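Local coordinates for putative nucleotide sugar epimerase/ dehydratase (Bordetella bronchiseptica, PDB 2Q1S), which binds NADH as a short-chain dehydrogenase/reductase and probably acts on nucleotide sugars in the making of lipopolysaccharide O-antigen, at residues 143-148 / 277-282; 236-241 / 294-299. One frame throughout, in Å; residues are numbered along the deposited sequence.

Contact 1 (143-148 / 277-282); sequences LKKVVY and GTPGGV
The flat peptide group at Gly277 is met in its own plane: Lys145 NZ lies in the plane of the carbonyl, on a lone pair of Gly277 O. The ring of Pro279 gives only its outer corner, CG, which lies 4.2 Å from Lys145 CD. The lysine chain crosses the proline at about a right angle.

The setting is the parallel part of the Rossmann-fold sheet. Strand 145-151 and strand 281-284 both pair with strand 203-212, and Lys145 reaches from the first strand to the link that leads from helix 263-276 into the second. Its chain is bent at three successive torsions, the last with chi4 at 66°. These bends curl the ammonium group round to the carbonyl.

The bond from Lys145 NZ to Gly277 O is short, 2.6 Å, with an angle of 138° at the oxygen. The same NZ also bonds Ala274 O, in the last turn of helix 263-276. The positive charge therefore sits at the C-terminal end of that helix, where it should be favoured by the helix dipole. Tyr102 and Val204 of the flanking strands touch the side chain of Lys145.

Beyond Gly277 the chain makes a type II beta turn from Thr278 to Gly281, with Pro279 and Gly280 at its two central positions. It is closed by Gly281 N bonding Thr278 O at 2.8 Å. Back at Gly277, the methylene CE of Lys145 rests 3.4 Å from the same carbonyl O that NZ grips.

Contact 2 (236-241 / 294-299); sequences PTFIYK and ADLATK
Phe238 reaches from helix 234-243 to Leu296 and Ala297 on helix 293-304. The tight part is small and wholly apolar. Phe238 CE2 lies 3.8 Å from Ala297 CB, and Phe238 CD2 is 4.1 Å from Leu296 CD2. Both methyls meet the ring obliquely. The small Ala297 lets the ring come close to the helix, and the backbones are nearest here. Leu296 has CG anti to its backbone N (chi1 -175°), which brings its CD2 methyl to the ring.

The looser side is polar. Asp295 and Thr298 are partly exposed and do not touch helix 234-243. Thr298 OG1 instead bonds Ala294 O at 2.9 Å. This oxygen also accepts from Thr298 N, and the two donors reach it from opposite faces of its carbonyl plane. On the other helix, Lys241 stays clear of the contact and makes a cation-pi contact with Trp231.

The pair belongs to the smaller, substrate-side part of an extended short-chain dehydrogenase/reductase. Ile293 and Ile300 extend the apolar cover of Phe238 along helix 293-304. Helix 343-356 touches Ile239 and Lys299, helix 358-366 packs on Tyr240, and strand 291-292 leads directly into helix 293-304.

Contacts 1 and 2 lie on opposite sides of the centre of the chain. Their centres are 35 Å apart and their nearest atoms about 21 Å, so they do not touch. Along the sequence their segments alternate. Contact 1 belongs to the NADH-binding sheet, yet it stands back from the cofactor site: the side chain of Lys145 is about 12 Å from that of Leu106, an NAD(+)-binding residue. Contact 2 lies near residues that bind UDP in a structure of this protein, although this chain holds no UDP here. The side chains of Phe238 and Pro249 are about 4 Å apart, and those of Leu296 and Arg258 about 7 Å. The side chain of Leu296 is about 12 Å from the bound NADH.

Contact 1 (143-148 / 277-282)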
loop_
_atom_site.group_PDB
_atom_site.type_symbol
_atom_site.label_atom_id
_atom_site.label_comp_id
_atom_site.label_asym_id
_atom_site.label_seq_id
_atom_site.Cartn_x
_atom_site.Cartn_y
_atom_site.Cartn_z
ATOM N N LEU A 143 -22.173 2.361 -12.738
ATOM C CA LEU A 143 -21.112 3.356 -12.460
ATOM C C LEU A 143 -20.520 4.001 -13.663
ATOM O O LEU A 143 -20.011 3.292 -14.534
ATOM C CB LEU A 143 -19.939 2.693 -11.782
ATOM C CG LEU A 143 -20.097 2.477 -10.327
ATOM C CD1 LEU A 143 -18.874 1.694 -9.827
ATOM C CD2 LEU A 143 -20.193 3.812 -9.560
ATOM N N LYS A 144 -20.580 5.328 -13.745
ATOM C CA LYS A 144 -19.875 6.078 -14.776
ATOM C C LYS A 144 -18.463 6.457 -14.333
ATOM O O LYS A 144 -17.582 6.497 -15.180
ATOM C CB LYS A 144 -20.591 7.389 -15.174
ATOM C CG LYS A 144 -21.552 7.329 -16.358
ATOM C CD LYS A 144 -22.632 6.298 -16.117
ATOM C CE LYS A 144 -23.825 6.922 -15.477
ATOM N NZ LYS A 144 -24.975 5.943 -15.389
ATOM N N LYS A 145 -18.308 6.879 -13.080
ATOM C CA LYS A 145 -17.001 7.333 -12.572
ATOM C C LYS A 145 -16.928 7.161 -11.098
ATOM O O LYS A 145 -17.922 7.296 -10.393
ATOM C CB LYS A 145 -16.749 8.807 -12.931
ATOM C CG LYS A 145 -15.321 9.101 -13.507
ATOM C CD LYS A 145 -15.051 8.411 -14.845
ATOM C CE LYS A 145 -15.916 8.991 -15.974
ATOM N NZ LYS A 145 -15.548 10.402 -16.251
ATOM N N VAL A 146 -15.716 6.788 -10.677
ATOM C CA VAL A 146 -15.341 6.714 -9.267
ATOM C C VAL A 146 -14.180 7.672 -9.049
ATOM O O VAL A 146 -13.114 7.447 -9.608
ATOM C CB VAL A 146 -14.896 5.254 -8.865
ATOM C CG1 VAL A 146 -14.500 5.221 -7.409
ATOM C CG2 VAL A 146 -16.057 4.293 -9.177
ATOM N N VAL A 147 -14.398 8.727 -8.276
ATOM C CA VAL A 147 -13.385 9.739 -8.089
ATOM C C VAL A 147 -12.781 9.570 -6.690
ATOM O O VAL A 147 -13.484 9.607 -5.685
ATOM C CB VAL A 147 -13.998 11.165 -8.256
ATOM C CG1 VAL A 147 -12.880 12.223 -8.112
ATOM C CG2 VAL A 147 -14.631 11.303 -9.680
ATOM N N TYR A 148 -11.452 9.442 -6.685
ATOM C CA TYR A 148 -10.660 9.251 -5.465
ATOM C C TYR A 148 -9.820 10.513 -5.184
ATOM O O TYR A 148 -9.080 10.958 -6.078
ATOM C CB TYR A 148 -9.747 8.030 -5.682
ATOM C CG TYR A 148 -8.646 7.883 -4.609
ATOM C CD1 TYR A 148 -8.984 7.657 -3.267
ATOM C CD2 TYR A 148 -7.320 7.954 -4.942
ATOM C CE1 TYR A 148 -8.031 7.513 -2.300
ATOM C CE2 TYR A 148 -6.330 7.847 -3.980
ATOM C CZ TYR A 148 -6.669 7.591 -2.650
ATOM O OH TYR A 148 -5.716 7.462 -1.688
ATOM N N GLY A 277 -13.613 13.271 -16.495
ATOM C CA GLY A 277 -12.264 12.690 -16.366
ATOM C C GLY A 277 -12.115 11.338 -17.067
ATOM O O GLY A 277 -13.024 10.506 -17.034
ATOM N N THR A 278 -10.930 11.101 -17.617
ATOM C CA THR A 278 -10.649 9.845 -18.313
ATOM C C THR A 278 -10.508 8.692 -17.302
ATOM O O THR A 278 -9.706 8.798 -16.354
ATOM C CB THR A 278 -9.345 9.965 -19.059
ATOM O OG1 THR A 278 -9.466 11.028 -19.998
ATOM C CG2 THR A 278 -9.041 8.684 -19.852
ATOM N N PRO A 279 -11.282 7.596 -17.476
ATOM C CA PRO A 279 -11.110 6.422 -16.608
ATOM C C PRO A 279 -9.650 5.952 -16.625
ATOM O O PRO A 279 -9.004 5.857 -17.686
ATOM C CB PRO A 279 -12.055 5.384 -17.242
ATOM C CG PRO A 279 -13.135 6.241 -17.851
ATOM C CD PRO A 279 -12.348 7.369 -18.476
ATOM N N GLY A 280 -9.154 5.677 -15.425
ATOM C CA GLY A 280 -7.762 5.305 -15.235
ATOM C C GLY A 280 -6.843 6.494 -15.060
ATOM O O GLY A 280 -5.661 6.312 -14.776
ATOM N N GLY A 281 -7.380 7.710 -15.222
ATOM C CA GLY A 281 -6.544 8.887 -15.258
ATOM C C GLY A 281 -6.379 9.611 -13.942
ATOM O O GLY A 281 -6.961 9.238 -12.924
ATOM N N VAL A 282 -5.572 10.682 -14.014
ATOM C CA VAL A 282 -5.245 11.499 -12.823
ATOM C C VAL A 282 -5.174 12.973 -13.211
ATOM O O VAL A 282 -4.629 13.314 -14.270
ATOM C CB VAL A 282 -3.945 11.036 -12.088
ATOM C CG1 VAL A 282 -2.719 10.957 -13.037
ATOM C CG2 VAL A 282 -3.658 11.892 -10.891
#

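Contact 2 (236-241 / 294-299)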
loop_
_atom_site.group_PDB
_atom_site.type_symbol
_atom_site.label_atom_id
_atom_site.label_comp_id
_atom_site.label_asym_id
_atom_site.label_seq_id
_atom_site.Cartn_x
_atom_site.Cartn_y
_atom_site.Cartn_z
ATOM N N PRO A 236 -7.593 27.347 9.251
ATOM C CA PRO A 236 -8.592 27.449 10.316
ATOM C C PRO A 236 -8.000 27.767 11.706
ATOM O O PRO A 236 -8.665 28.412 12.534
ATOM C CB PRO A 236 -9.304 26.096 10.274
ATOM C CG PRO A 236 -8.287 25.165 9.689
ATOM C CD PRO A 236 -7.612 26.010 8.641
ATOM N N THR A 237 -6.752 27.341 11.925
ATOM C CA THR A 237 -6.056 27.695 13.168
ATOM C C THR A 237 -5.852 29.194 13.254
ATOM O O THR A 237 -6.198 29.808 14.268
ATOM C CB THR A 237 -4.715 26.961 13.287
ATOM O OG1 THR A 237 -4.974 25.573 13.464
ATOM C CG2 THR A 237 -3.944 27.432 14.510
ATOM N N PHE A 238 -5.294 29.771 12.190
ATOM C CA PHE A 238 -5.043 31.216 12.152
ATOM C C PHE A 238 -6.324 32.035 12.234
ATOM O O PHE A 238 -6.356 33.048 12.932
ATOM C CB PHE A 238 -4.272 31.611 10.894
ATOM C CG PHE A 238 -2.799 31.321 10.948
ATOM C CD1 PHE A 238 -2.219 30.651 12.029
ATOM C CD2 PHE A 238 -1.986 31.754 9.910
ATOM C CE1 PHE A 238 -0.850 30.399 12.055
ATOM C CE2 PHE A 238 -0.618 31.494 9.916
ATOM C CZ PHE A 238 -0.043 30.819 10.995
ATOM N N ILE A 239 -7.367 31.608 11.527
ATOM C CA ILE A 239 -8.656 32.324 11.540
ATOM C C ILE A 239 -9.248 32.319 12.944
ATOM O O ILE A 239 -9.703 33.359 13.468
ATOM C CB ILE A 239 -9.648 31.756 10.496
ATOM C CG1 ILE A 239 -9.157 32.113 9.089
ATOM C CG2 ILE A 239 -11.061 32.299 10.720
ATOM C CD1 ILE A 239 -9.954 31.458 7.956
ATOM N N TYR A 240 -9.221 31.146 13.563
ATOM C CA TYR A 240 -9.742 31.041 14.924
ATOM C C TYR A 240 -8.995 31.989 15.873
ATOM O O TYR A 240 -9.630 32.799 16.576
ATOM C CB TYR A 240 -9.678 29.593 15.441
ATOM C CG TYR A 240 -10.138 29.471 16.875
ATOM C CD1 TYR A 240 -11.500 29.458 17.198
ATOM C CD2 TYR A 240 -9.209 29.426 17.921
ATOM C CE1 TYR A 240 -11.922 29.391 18.531
ATOM C CE2 TYR A 240 -9.614 29.325 19.238
ATOM C CZ TYR A 240 -10.969 29.322 19.542
ATOM O OH TYR A 240 -11.364 29.240 20.860
ATOM N N LYS A 241 -7.660 31.907 15.874
ATOM C CA LYS A 241 -6.832 32.689 16.806
ATOM C C LYS A 241 -6.958 34.191 16.531
ATOM O O LYS A 241 -6.989 35.005 17.469
ATOM C CB LYS A 241 -5.370 32.230 16.765
ATOM C CG LYS A 241 -5.149 30.878 17.440
ATOM C CD LYS A 241 -3.740 30.337 17.281
ATOM C CE LYS A 241 -3.449 29.347 18.425
ATOM N NZ LYS A 241 -2.212 28.552 18.201
ATOM N N ALA A 294 3.386 33.772 5.946
ATOM C CA ALA A 294 3.402 35.163 6.432
ATOM C C ALA A 294 2.284 36.004 5.799
ATOM O O ALA A 294 1.630 36.766 6.510
ATOM C CB ALA A 294 4.757 35.821 6.223
ATOM N N ASP A 295 2.066 35.843 4.485
ATOM C CA ASP A 295 1.035 36.599 3.766
ATOM C C ASP A 295 -0.359 36.107 4.116
ATOM O O ASP A 295 -1.282 36.906 4.276
ATOM C CB ASP A 295 1.257 36.563 2.253
ATOM C CG ASP A 295 2.430 37.421 1.820
ATOM O OD1 ASP A 295 2.936 38.217 2.647
ATOM O OD2 ASP A 295 2.851 37.311 0.653
ATOM N N LEU A 296 -0.500 34.788 4.235
ATOM C CA LEU A 296 -1.734 34.212 4.791
ATOM C C LEU A 296 -2.106 34.880 6.127
ATOM O O LEU A 296 -3.212 35.429 6.286
ATOM C CB LEU A 296 -1.607 32.684 4.938
ATOM C CG LEU A 296 -2.864 31.922 5.390
ATOM C CD1 LEU A 296 -3.790 31.680 4.197
ATOM C CD2 LEU A 296 -2.500 30.575 6.049
ATOM N N ALA A 297 -1.164 34.877 7.074
ATOM C CA ALA A 297 -1.384 35.497 8.395
ATOM C C ALA A 297 -1.682 36.989 8.280
ATOM O O ALA A 297 -2.575 37.495 8.962
ATOM C CB ALA A 297 -0.189 35.249 9.307
ATOM N N THR A 298 -0.941 37.684 7.415
ATOM C CA THR A 298 -1.137 39.115 7.207
ATOM C C THR A 298 -2.584 39.395 6.783
ATOM O O THR A 298 -3.260 40.226 7.395
ATOM C CB THR A 298 -0.112 39.677 6.183
ATOM O OG1 THR A 298 1.198 39.652 6.776
ATOM C CG2 THR A 298 -0.482 41.093 5.797
ATOM N N LYS A 299 -3.048 38.644 5.773
ATOM C CA LYS A 299 -4.398 38.775 5.201
ATOM C C LYS A 299 -5.495 38.471 6.224
ATOM O O LYS A 299 -6.456 39.218 6.354
ATOM C CB LYS A 299 -4.555 37.838 4.000
ATOM C CG LYS A 299 -3.846 38.313 2.733
ATOM C CD LYS A 299 -3.507 37.129 1.835
ATOM C CE LYS A 299 -3.221 37.535 0.396
ATOM N NZ LYS A 299 -2.151 38.530 0.194
#